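Local structure of immunoreactive 84kD antigen PG93 (Porphyromonas gingivalis, 5M11) at residues 11-19 against 649-660. The protein is a surface component of the type-IX secretion system of this oral bacterium, required for that system and able to bind calcium and zinc ions. Residues are numbered along the deposited sequence; the frame is centred on the assembly and turned at random.
Sequences GIWNTLLAI and YIGTADGLMTFQ. With CA (calcium ion), chain L.
Phe659 lies over one face of the Trp13 indole, its CD1 3.4 Å from Trp13 CE2 and offset toward the rim. The two rings meet obliquely, with planes at 56°, while Phe659 CB makes a CH-pi contact above the six-membered ring. Met657 bends at chi3 (95°), bringing CE into apolar contact with Trp13 CE3 at 3.5 Å. Its SD lies obliquely beside the indole, 5.2 Å from the centroid of the six-membered ring, a Met-aromatic contact. Ile650 CD1 approaches Trp13 CZ3, and Phe624 meets the indole edge-to-face. The Ile12 side chain lies alongside Phe659, its CG2 meeting CE1.

On the sheet face of Leu656 and Thr658, Leu16 CD1 lies 3.5 Å from Thr658 CG2 and meets the edge of the Tyr649 ring; Tyr347 touches both Leu16 and Tyr649.

Strand 13-16 pairs antiparallel with strand 655-660. Asn14 and Thr658 form a hydrogen-bonded pair, Asn14 N 3.0 Å from Thr658 O. Gln660 N extends the pattern to Ile12 O.

The start of the chain thus completes a four-stranded sheet with strands from over 600 residues later, consistent with a Velcro-type closure, here with another set of blades intervening in sequence. In the type I turn joining the two later strands, Asp654 OD2 binds calcium at 2.4 Å. Main-chain hydrogen bonds set the register and apolar side chains pack on both faces, with no salt bridge between the segments.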
loop_
_atom_site.group_PDB
_atom_site.type_symbol
_atom_site.label_atom_id
_atom_site.label_comp_id
_atom_site.label_asym_id
_atom_site.label_seq_id
_atom_site.Cartn_x
_atom_site.Cartn_y
_atom_site.Cartn_z
ATOM N N GLY A 11 15.345 4.145 11.636
ATOM C CA GLY A 11 14.763 2.820 11.800
ATOM C C GLY A 11 14.709 2.058 10.494
ATOM O O GLY A 11 14.362 2.630 9.457
ATOM N N ILE A 12 15.015 0.749 10.557
ATOM C CA ILE A 12 15.132 -0.205 9.441
ATOM C C ILE A 12 13.874 -0.243 8.507
ATOM O O ILE A 12 14.064 -0.275 7.293
ATOM C CB ILE A 12 15.503 -1.599 10.027
ATOM C CG1 ILE A 12 17.022 -1.632 10.321
ATOM C CG2 ILE A 12 15.082 -2.776 9.133
ATOM C CD1 ILE A 12 17.496 -2.684 11.390
ATOM N N TRP A 13 12.639 -0.252 9.045
ATOM C CA TRP A 13 11.398 -0.243 8.247
ATOM C C TRP A 13 10.744 1.116 8.302
ATOM O O TRP A 13 10.695 1.734 9.371
ATOM C CB TRP A 13 10.376 -1.288 8.741
ATOM C CG TRP A 13 10.755 -2.723 8.524
ATOM C CD1 TRP A 13 11.518 -3.501 9.344
ATOM C CD2 TRP A 13 10.335 -3.574 7.437
ATOM N NE1 TRP A 13 11.617 -4.777 8.830
ATOM C CE2 TRP A 13 10.893 -4.850 7.664
ATOM C CE3 TRP A 13 9.526 -3.385 6.304
ATOM C CZ2 TRP A 13 10.692 -5.926 6.783
ATOM C CZ3 TRP A 13 9.318 -4.453 5.441
ATOM C CH2 TRP A 13 9.906 -5.703 5.679
ATOM N N ASN A 14 10.190 1.562 7.172
ATOM C CA ASN A 14 9.447 2.815 7.095
ATOM C C ASN A 14 8.315 2.715 6.057
ATOM O O ASN A 14 8.384 1.866 5.159
ATOM C CB ASN A 14 10.372 3.995 6.807
ATOM C CG ASN A 14 10.492 4.911 8.000
ATOM O OD1 ASN A 14 11.517 4.929 8.694
ATOM N ND2 ASN A 14 9.412 5.640 8.319
ATOM N N THR A 15 7.256 3.553 6.204
ATOM C CA THR A 15 6.128 3.566 5.267
ATOM C C THR A 15 6.016 4.927 4.571
ATOM O O THR A 15 6.128 5.987 5.211
ATOM C CB THR A 15 4.813 3.189 5.940
ATOM O OG1 THR A 15 4.562 4.106 6.988
ATOM C CG2 THR A 15 4.816 1.785 6.504
ATOM N N LEU A 16 5.770 4.877 3.249
ATOM C CA LEU A 16 5.632 6.056 2.395
ATOM C C LEU A 16 4.173 6.106 1.847
ATOM O O LEU A 16 3.867 5.790 0.680
ATOM C CB LEU A 16 6.717 6.016 1.294
ATOM C CG LEU A 16 8.181 6.218 1.772
ATOM C CD1 LEU A 16 9.144 5.684 0.783
ATOM C CD2 LEU A 16 8.515 7.716 1.957
ATOM N N LEU A 17 3.269 6.468 2.763
ATOM C CA LEU A 17 1.827 6.476 2.552
ATOM C C LEU A 17 1.311 7.831 2.084
ATOM O O LEU A 17 1.928 8.862 2.359
ATOM C CB LEU A 17 1.090 6.013 3.837
ATOM C CG LEU A 17 1.311 4.522 4.209
ATOM C CD1 LEU A 17 0.598 4.143 5.469
ATOM C CD2 LEU A 17 0.880 3.574 3.082
ATOM N N ALA A 18 0.179 7.796 1.350
ATOM C CA ALA A 18 -0.512 8.929 0.755
ATOM C C ALA A 18 -1.642 9.524 1.659
ATOM O O ALA A 18 -2.376 8.796 2.338
ATOM C CB ALA A 18 -1.099 8.506 -0.581
ATOM N N ILE A 19 -1.793 10.862 1.613
ATOM C CA ILE A 19 -2.841 11.543 2.366
ATOM C C ILE A 19 -4.004 11.754 1.362
ATOM O O ILE A 19 -4.912 10.915 1.329
ATOM C CB ILE A 19 -2.279 12.801 3.091
ATOM C CG1 ILE A 19 -1.584 12.371 4.409
ATOM C CG2 ILE A 19 -3.338 13.857 3.378
ATOM C CD1 ILE A 19 -0.069 12.146 4.289
ATOM N N TYR A 649 12.630 -0.440 -1.903
ATOM C CA TYR A 649 11.248 0.059 -1.979
ATOM C C TYR A 649 10.323 -1.145 -2.214
ATOM O O TYR A 649 10.605 -1.981 -3.078
ATOM C CB TYR A 649 11.106 1.140 -3.067
ATOM C CG TYR A 649 11.808 2.427 -2.708
ATOM C CD1 TYR A 649 11.128 3.460 -2.078
ATOM C CD2 TYR A 649 13.171 2.586 -2.932
ATOM C CE1 TYR A 649 11.785 4.629 -1.690
ATOM C CE2 TYR A 649 13.843 3.737 -2.532
ATOM C CZ TYR A 649 13.145 4.767 -1.925
ATOM O OH TYR A 649 13.802 5.931 -1.583
ATOM N N ILE A 650 9.285 -1.286 -1.385
ATOM C CA ILE A 650 8.376 -2.437 -1.435
ATOM C C ILE A 650 6.991 -1.923 -1.733
ATOM O O ILE A 650 6.387 -1.287 -0.876
ATOM C CB ILE A 650 8.425 -3.265 -0.096
ATOM C CG1 ILE A 650 9.879 -3.667 0.302
ATOM C CG2 ILE A 650 7.503 -4.483 -0.131
ATOM C CD1 ILE A 650 10.158 -3.703 1.853
ATOM N N GLY A 651 6.520 -2.174 -2.948
ATOM C CA GLY A 651 5.184 -1.767 -3.344
ATOM C C GLY A 651 4.173 -2.818 -2.947
ATOM O O GLY A 651 3.936 -3.747 -3.719
ATOM N N THR A 652 3.616 -2.741 -1.721
ATOM C CA THR A 652 2.616 -3.739 -1.297
ATOM C C THR A 652 1.243 -3.321 -1.815
ATOM O O THR A 652 1.055 -2.170 -2.218
ATOM C CB THR A 652 2.585 -4.001 0.240
ATOM O OG1 THR A 652 2.135 -2.848 0.967
ATOM C CG2 THR A 652 3.906 -4.514 0.786
ATOM N N ALA A 653 0.279 -4.247 -1.774
ATOM C CA ALA A 653 -1.096 -3.980 -2.204
ATOM C C ALA A 653 -1.744 -2.869 -1.341
ATOM O O ALA A 653 -2.698 -2.217 -1.779
ATOM C CB ALA A 653 -1.918 -5.265 -2.135
ATOM N N ASP A 654 -1.179 -2.640 -0.136
ATOM C CA ASP A 654 -1.615 -1.636 0.832
ATOM C C ASP A 654 -0.625 -0.442 0.933
ATOM O O ASP A 654 -0.613 0.251 1.942
ATOM C CB ASP A 654 -1.827 -2.290 2.213
ATOM C CG ASP A 654 -3.129 -3.060 2.314
ATOM O OD1 ASP A 654 -4.166 -2.432 2.624
ATOM O OD2 ASP A 654 -3.116 -4.287 2.059
ATOM N N GLY A 655 0.177 -0.201 -0.103
ATOM C CA GLY A 655 1.096 0.934 -0.117
ATOM C C GLY A 655 2.593 0.685 -0.078
ATOM O O GLY A 655 3.055 -0.446 0.072
ATOM N N LEU A 656 3.354 1.781 -0.170
ATOM C CA LEU A 656 4.804 1.789 -0.199
ATOM C C LEU A 656 5.458 1.706 1.181
ATOM O O LEU A 656 5.060 2.357 2.152
ATOM C CB LEU A 656 5.326 3.035 -0.933
ATOM C CG LEU A 656 6.751 2.950 -1.493
ATOM C CD1 LEU A 656 6.849 1.902 -2.577
ATOM C CD2 LEU A 656 7.208 4.296 -1.999
ATOM N N MET A 657 6.538 0.925 1.203
ATOM C CA MET A 657 7.402 0.633 2.341
ATOM C C MET A 657 8.859 0.665 1.908
ATOM O O MET A 657 9.144 0.529 0.712
ATOM C CB MET A 657 7.083 -0.755 2.891
ATOM C CG MET A 657 5.847 -0.820 3.672
ATOM S SD MET A 657 5.899 -2.299 4.687
ATOM C CE MET A 657 6.527 -1.605 6.192
ATOM N N THR A 658 9.779 0.828 2.884
ATOM C CA THR A 658 11.228 0.796 2.655
ATOM C C THR A 658 11.908 0.028 3.758
ATOM O O THR A 658 11.669 0.298 4.940
ATOM C CB THR A 658 11.888 2.183 2.513
ATOM O OG1 THR A 658 11.812 2.904 3.744
ATOM C CG2 THR A 658 11.354 2.972 1.376
ATOM N N PHE A 659 12.799 -0.884 3.356
ATOM C CA PHE A 659 13.600 -1.710 4.245
ATOM C C PHE A 659 15.076 -1.427 3.985
ATOM O O PHE A 659 15.508 -1.430 2.826
ATOM C CB PHE A 659 13.252 -3.193 4.032
ATOM C CG PHE A 659 14.139 -4.163 4.763
ATOM C CD1 PHE A 659 13.928 -4.445 6.108
ATOM C CD2 PHE A 659 15.190 -4.795 4.110
ATOM C CE1 PHE A 659 14.751 -5.334 6.786
ATOM C CE2 PHE A 659 16.024 -5.673 4.794
ATOM C CZ PHE A 659 15.800 -5.931 6.131
ATOM N N GLN A 660 15.849 -1.150 5.063
ATOM C CA GLN A 660 17.291 -0.882 4.939
ATOM C C GLN A 660 17.985 -2.209 4.828
ATOM O O GLN A 660 18.023 -2.968 5.805
ATOM C CB GLN A 660 17.831 -0.032 6.107
ATOM C CG GLN A 660 19.363 0.149 6.116
ATOM C CD GLN A 660 19.949 0.762 4.863
ATOM O OE1 GLN A 660 20.597 0.078 4.054
ATOM N NE2 GLN A 660 19.797 2.075 4.714
HETATM CA CA CA L . -4.524 -5.442 3.624
#